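Side-chain contacts in uncharacterized protein (Methanothermobacter thermautotrophicus, PDB 1L1S), which is of unknown function but belongs to the DsrE/DsrF-like family, whose characterised relatives act in sulfur metabolism, so a related role is possible: residues 80-83 with 84-87; 99-102 with 103-107. One frame throughout, in Å; residues are numbered along the deposited sequence.

Contact 1 of 2, residues 80-83 with 84-87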
ATOM      1  N   GLY A  80     -14.791 -14.284 -15.228  1.00 47.21           N
ATOM      2  CA  GLY A  80     -16.051 -14.508 -15.925  1.00 45.97           C
ATOM      3  C   GLY A  80     -16.969 -13.292 -15.770  1.00 44.62           C
ATOM      4  O   GLY A  80     -18.098 -13.388 -15.269  1.00 44.24           O
HETATM    5  N   MSE A  81     -16.466 -12.135 -16.182  1.00 42.45           N
HETATM    6  CA  MSE A  81     -17.222 -10.901 -16.116  1.00 40.83           C
HETATM    7  C   MSE A  81     -16.933 -10.099 -17.370  1.00 39.64           C
HETATM    8  O   MSE A  81     -15.892 -10.285 -18.008  1.00 39.73           O
HETATM    9  CB  MSE A  81     -16.801 -10.071 -14.895  1.00 41.44           C
HETATM   10  CG  MSE A  81     -17.720 -10.177 -13.699  1.00 42.74           C
HETATM   11 SE   MSE A  81     -17.028  -9.148 -12.178  1.00 44.15          SE
HETATM   12  CE  MSE A  81     -16.055 -10.604 -11.345  1.00 44.96           C
ATOM     13  N   ASP A  82     -17.862  -9.225 -17.736  1.00 37.78           N
ATOM     14  CA  ASP A  82     -17.659  -8.347 -18.876  1.00 36.67           C
ATOM     15  C   ASP A  82     -18.269  -7.019 -18.446  1.00 34.69           C
ATOM     16  O   ASP A  82     -18.843  -6.946 -17.370  1.00 34.30           O
ATOM     17  CB  ASP A  82     -18.321  -8.917 -20.144  1.00 38.39           C
ATOM     18  CG  ASP A  82     -19.789  -8.556 -20.273  1.00 39.09           C
ATOM     19  OD1 ASP A  82     -20.275  -8.518 -21.421  1.00 40.49           O
ATOM     20  OD2 ASP A  82     -20.458  -8.320 -19.249  1.00 40.13           O
ATOM     21  N   GLY A  83     -18.143  -5.981 -19.263  1.00 33.62           N
ATOM     22  CA  GLY A  83     -18.678  -4.674 -18.904  1.00 32.66           C
ATOM     23  C   GLY A  83     -20.164  -4.589 -18.589  1.00 32.55           C
ATOM     24  O   GLY A  83     -20.613  -3.640 -17.931  1.00 31.62           O
ATOM     25  N   ASP A  84     -20.930  -5.568 -19.071  1.00 32.05           N
ATOM     26  CA  ASP A  84     -22.371  -5.617 -18.848  1.00 32.05           C
ATOM     27  C   ASP A  84     -22.690  -5.938 -17.393  1.00 30.81           C
ATOM     28  O   ASP A  84     -23.785  -5.647 -16.917  1.00 30.09           O
ATOM     29  CB  ASP A  84     -23.011  -6.671 -19.764  1.00 33.54           C
ATOM     30  CG  ASP A  84     -23.419  -6.106 -21.120  1.00 35.46           C
ATOM     31  OD1 ASP A  84     -22.737  -5.195 -21.631  1.00 36.96           O
ATOM     32  OD2 ASP A  84     -24.423  -6.581 -21.685  1.00 37.26           O
ATOM     33  N   ASP A  85     -21.729  -6.534 -16.693  1.00 29.23           N
ATOM     34  CA  ASP A  85     -21.918  -6.896 -15.290  1.00 29.39           C
ATOM     35  C   ASP A  85     -21.633  -5.726 -14.337  1.00 28.96           C
ATOM     36  O   ASP A  85     -22.009  -5.769 -13.166  1.00 28.52           O
ATOM     37  CB  ASP A  85     -20.998  -8.066 -14.907  1.00 29.54           C
ATOM     38  CG  ASP A  85     -21.193  -9.291 -15.792  1.00 30.78           C
ATOM     39  OD1 ASP A  85     -22.346  -9.757 -15.943  1.00 30.76           O
ATOM     40  OD2 ASP A  85     -20.185  -9.791 -16.330  1.00 30.18           O
ATOM     41  N   LEU A  86     -20.977  -4.685 -14.844  1.00 28.30           N
ATOM     42  CA  LEU A  86     -20.612  -3.532 -14.027  1.00 28.97           C
ATOM     43  C   LEU A  86     -21.688  -2.474 -13.904  1.00 29.09           C
ATOM     44  O   LEU A  86     -22.472  -2.252 -14.828  1.00 29.09           O
ATOM     45  CB  LEU A  86     -19.345  -2.876 -14.580  1.00 28.29           C
ATOM     46  CG  LEU A  86     -18.169  -3.828 -14.767  1.00 28.75           C
ATOM     47  CD1 LEU A  86     -17.154  -3.181 -15.669  1.00 29.06           C
ATOM     48  CD2 LEU A  86     -17.565  -4.199 -13.416  1.00 28.42           C
ATOM     49  N   LEU A  87     -21.708  -1.822 -12.746  1.00 29.30           N
ATOM     50  CA  LEU A  87     -22.657  -0.751 -12.474  1.00 29.18           C
ATOM     51  C   LEU A  87     -22.403   0.376 -13.482  1.00 29.28           C
ATOM     52  O   LEU A  87     -21.282   0.550 -13.956  1.00 28.20           O
ATOM     53  CB  LEU A  87     -22.443  -0.238 -11.049  1.00 29.74           C
ATOM     54  CG  LEU A  87     -23.470   0.750 -10.491  1.00 31.40           C
ATOM     55  CD1 LEU A  87     -24.754   0.009 -10.140  1.00 31.37           C
ATOM     56  CD2 LEU A  87     -22.897   1.440  -9.255  1.00 31.54           C
TER
HETATM   57  O   HOH W   1     -22.248  -9.994 -18.847  1.00 26.38           O
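D82 and D85 face each other across a pair of overlapping type I beta turns, 82-85 and 83-86, joined by reciprocal bonds between side chain and backbone. Backbone bonds set the bend: D85 N donates to D82 O at 3.0 Å, and L86 N to G83 O at 3.3 Å, both donors standing well above the plane of the carbonyl they reach. The bonds between side chain and backbone run both ways. D85 OD2 takes the D82 N-H at 2.8 Å and 157°, on the anti side and somewhat out of the carboxylate plane. The return leg is poorer: D82 OD2 lies 3.4 Å from D85 N, a weak bond, and a second weak bond brings it to 2.8 Å from D84 N, as in an Asx turn. A first torsion of 85°, which sets CG of D82 between its backbone N and carbonyl carbon, swings the carboxylate over these two amides.

The arrangement probably carries a cost in charge, if both carboxylates are ionised. D82 OD2 and D85 OD2 approach to 3.3 Å without a hydrogen bond between them, a repulsion probably eased by the amide donors and by a water that donates to both residues. Outside the turn, R51 binds the carbonyl of D84, tying this surface loop to the rest of the chain.

Two side chains pack around the turn. L86, buried, makes the aliphatic contact, CD1 against CA of G83. The selenomethionine M81, which packs on V46, N47 and R50, passes obliquely by D85, its CG methylene 3.6 Å from the carboxylate oxygen D85 OD2.

Contact 2 of 2, residues 99-102 with 103-107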
ATOM      1  N   HIS A  99      -2.728   0.815 -15.042  1.00 16.94           N
ATOM      2  CA  HIS A  99      -3.325   2.138 -14.911  1.00 16.51           C
ATOM      3  C   HIS A  99      -2.728   2.844 -13.687  1.00 16.44           C
ATOM      4  O   HIS A  99      -2.397   4.024 -13.750  1.00 15.62           O
ATOM      5  CB  HIS A  99      -4.847   2.050 -14.772  1.00 16.63           C
ATOM      6  CG  HIS A  99      -5.523   3.388 -14.789  1.00 19.75           C
ATOM      7  ND1 HIS A  99      -5.510   4.211 -15.896  1.00 20.67           N
ATOM      8  CD2 HIS A  99      -6.185   4.070 -13.822  1.00 18.78           C
ATOM      9  CE1 HIS A  99      -6.134   5.342 -15.610  1.00 20.43           C
ATOM     10  NE2 HIS A  99      -6.553   5.281 -14.358  1.00 20.23           N
ATOM     11  N   ILE A 100      -2.587   2.114 -12.582  1.00 16.15           N
ATOM     12  CA  ILE A 100      -2.009   2.681 -11.365  1.00 15.89           C
ATOM     13  C   ILE A 100      -0.572   3.155 -11.621  1.00 15.99           C
ATOM     14  O   ILE A 100      -0.191   4.253 -11.212  1.00 15.56           O
ATOM     15  CB  ILE A 100      -2.009   1.655 -10.213  1.00 15.92           C
ATOM     16  CG1 ILE A 100      -3.448   1.339  -9.788  1.00 15.08           C
ATOM     17  CG2 ILE A 100      -1.245   2.205  -9.011  1.00 15.76           C
ATOM     18  CD1 ILE A 100      -3.546   0.243  -8.692  1.00 14.90           C
ATOM     19  N   VAL A 101       0.214   2.346 -12.323  1.00 15.81           N
ATOM     20  CA  VAL A 101       1.587   2.727 -12.610  1.00 16.86           C
ATOM     21  C   VAL A 101       1.638   3.945 -13.523  1.00 17.99           C
ATOM     22  O   VAL A 101       2.448   4.851 -13.317  1.00 18.84           O
ATOM     23  CB  VAL A 101       2.391   1.552 -13.236  1.00 17.50           C
ATOM     24  CG1 VAL A 101       3.729   2.056 -13.783  1.00 16.86           C
ATOM     25  CG2 VAL A 101       2.643   0.476 -12.173  1.00 16.54           C
ATOM     26  N   ARG A 102       0.768   3.984 -14.524  1.00 18.48           N
ATOM     27  CA  ARG A 102       0.742   5.133 -15.429  1.00 19.16           C
ATOM     28  C   ARG A 102       0.383   6.391 -14.636  1.00 18.34           C
ATOM     29  O   ARG A 102       1.000   7.434 -14.784  1.00 17.36           O
ATOM     30  CB  ARG A 102      -0.302   4.936 -16.533  1.00 19.40           C
ATOM     31  CG  ARG A 102       0.012   3.810 -17.509  1.00 21.81           C
ATOM     32  CD  ARG A 102      -0.844   3.935 -18.760  1.00 22.38           C
ATOM     33  NE  ARG A 102      -0.444   2.964 -19.775  1.00 25.64           N
ATOM     34  CZ  ARG A 102      -0.865   1.704 -19.821  1.00 25.44           C
ATOM     35  NH1 ARG A 102      -1.713   1.249 -18.910  1.00 25.66           N
ATOM     36  NH2 ARG A 102      -0.426   0.895 -20.774  1.00 26.48           N
ATOM     37  N   ARG A 103      -0.635   6.269 -13.795  1.00 18.16           N
ATOM     38  CA  ARG A 103      -1.090   7.391 -12.995  1.00 19.02           C
ATOM     39  C   ARG A 103       0.026   7.907 -12.083  1.00 17.83           C
ATOM     40  O   ARG A 103       0.311   9.101 -12.053  1.00 17.27           O
ATOM     41  CB  ARG A 103      -2.304   6.962 -12.178  1.00 19.19           C
ATOM     42  CG  ARG A 103      -3.419   7.964 -12.160  1.00 23.65           C
ATOM     43  CD  ARG A 103      -4.481   7.777 -13.257  1.00 22.90           C
ATOM     44  NE  ARG A 103      -4.170   8.465 -14.497  1.00 22.58           N
ATOM     45  CZ  ARG A 103      -5.074   8.847 -15.403  1.00 22.90           C
ATOM     46  NH1 ARG A 103      -6.368   8.629 -15.226  1.00 23.30           N
ATOM     47  NH2 ARG A 103      -4.676   9.432 -16.517  1.00 21.69           N
ATOM     48  N   GLN A 104       0.660   7.001 -11.343  1.00 18.34           N
ATOM     49  CA  GLN A 104       1.748   7.384 -10.450  1.00 18.73           C
ATOM     50  C   GLN A 104       2.843   8.058 -11.261  1.00 19.77           C
ATOM     51  O   GLN A 104       3.427   9.058 -10.841  1.00 20.36           O
ATOM     52  CB  GLN A 104       2.314   6.157  -9.733  1.00 18.19           C
ATOM     53  CG  GLN A 104       1.548   5.754  -8.491  1.00 16.76           C
ATOM     54  CD  GLN A 104       2.233   4.648  -7.699  1.00 16.85           C
ATOM     55  OE1 GLN A 104       3.410   4.741  -7.388  1.00 15.75           O
ATOM     56  NE2 GLN A 104       1.482   3.605  -7.356  1.00 16.35           N
ATOM     57  N   THR A 105       3.100   7.520 -12.444  1.00 20.72           N
ATOM     58  CA  THR A 105       4.125   8.072 -13.321  1.00 21.00           C
ATOM     59  C   THR A 105       3.753   9.481 -13.790  1.00 21.73           C
ATOM     60  O   THR A 105       4.631  10.303 -14.057  1.00 20.42           O
ATOM     61  CB  THR A 105       4.333   7.152 -14.523  1.00 22.24           C
ATOM     62  OG1 THR A 105       4.733   5.851 -14.050  1.00 22.49           O
ATOM     63  CG2 THR A 105       5.412   7.718 -15.454  1.00 23.30           C
ATOM     64  N   GLU A 106       2.453   9.758 -13.867  1.00 21.13           N
ATOM     65  CA  GLU A 106       1.971  11.069 -14.286  1.00 22.08           C
ATOM     66  C   GLU A 106       1.896  12.057 -13.112  1.00 21.51           C
ATOM     67  O   GLU A 106       1.373  13.159 -13.255  1.00 21.50           O
ATOM     68  CB  GLU A 106       0.579  10.941 -14.924  1.00 23.55           C
ATOM     69  CG  GLU A 106       0.559  10.280 -16.284  1.00 25.86           C
ATOM     70  CD  GLU A 106      -0.795   9.632 -16.609  1.00 28.27           C
ATOM     71  OE1 GLU A 106      -1.817  10.004 -15.980  1.00 27.65           O
ATOM     72  OE2 GLU A 106      -0.828   8.754 -17.498  1.00 27.55           O
ATOM     73  N   GLY A 107       2.397  11.656 -11.948  1.00 21.64           N
ATOM     74  CA  GLY A 107       2.370  12.547 -10.794  1.00 20.10           C
ATOM     75  C   GLY A 107       1.244  12.349  -9.786  1.00 19.45           C
ATOM     76  O   GLY A 107       1.164  13.069  -8.797  1.00 20.62           O
TER
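H99 and R103, one turn apart near the C-terminal end of helix 96-105, meet with the arginine head at the edge of the imidazole, at the start of the Schellman motif that ends the helix. R103 NH1 lies 3.3 Å from H99 CE1, and that same carbon sits over one face of the guanidinium; the two planes stand 65° apart. Lower on the arginine, CD rests 3.4 Å from H99 NE2. Bends at chi2 (92°) and chi3 (-88°) fold the R103 chain back so that its head serves both neighbours. E106 is a further partner, in a salt bridge: OE1 lies in the guanidinium plane, gripped side-on by NE at 3.2 Å and NH2 at 3.0 Å.

Along another side of the helix, V101 O accepts twice from T105, from OG1 at 2.6 Å and from the backbone N at 2.9 Å, the donors arriving from opposite faces of the carbonyl plane. I100 CG2 packs 3.5 Å from Q104 NE2, the two side chains running alongside each other.

Farther out, E38 on strand 35-41 fixes the first pair, binding H99 NE2 and R103 NH1 with its two carboxylate oxygens. The second subunit holds other polar ends: its D31 pairs with R102, and its Y110 carbonyl takes the Q104 amide. At the helix end G107 turns the chain with positive phi, its N reaching Q104 O at 3.0 Å.

Overall arrangement
From the N terminus the chain builds a five-stranded parallel sheet with helices between its strands. Contact 1 comes first, closing a tight turn in the loop between helix 73-78 and strand 91-93, the outermost strand on one side of the sheet. The chain then runs through that strand into helix 96-105, where contact 2 binds the last turns before the crossing to strand 109-111, at the opposite border. The two follow in series, neither nesting nor crossing. The centres of contact 1 and contact 2 are about 25 Å apart, and their nearest atoms about 13 Å. Contact 1 joins its loop to R51 and L49; contact 2 ties its helix to the sheet and to a second subunit.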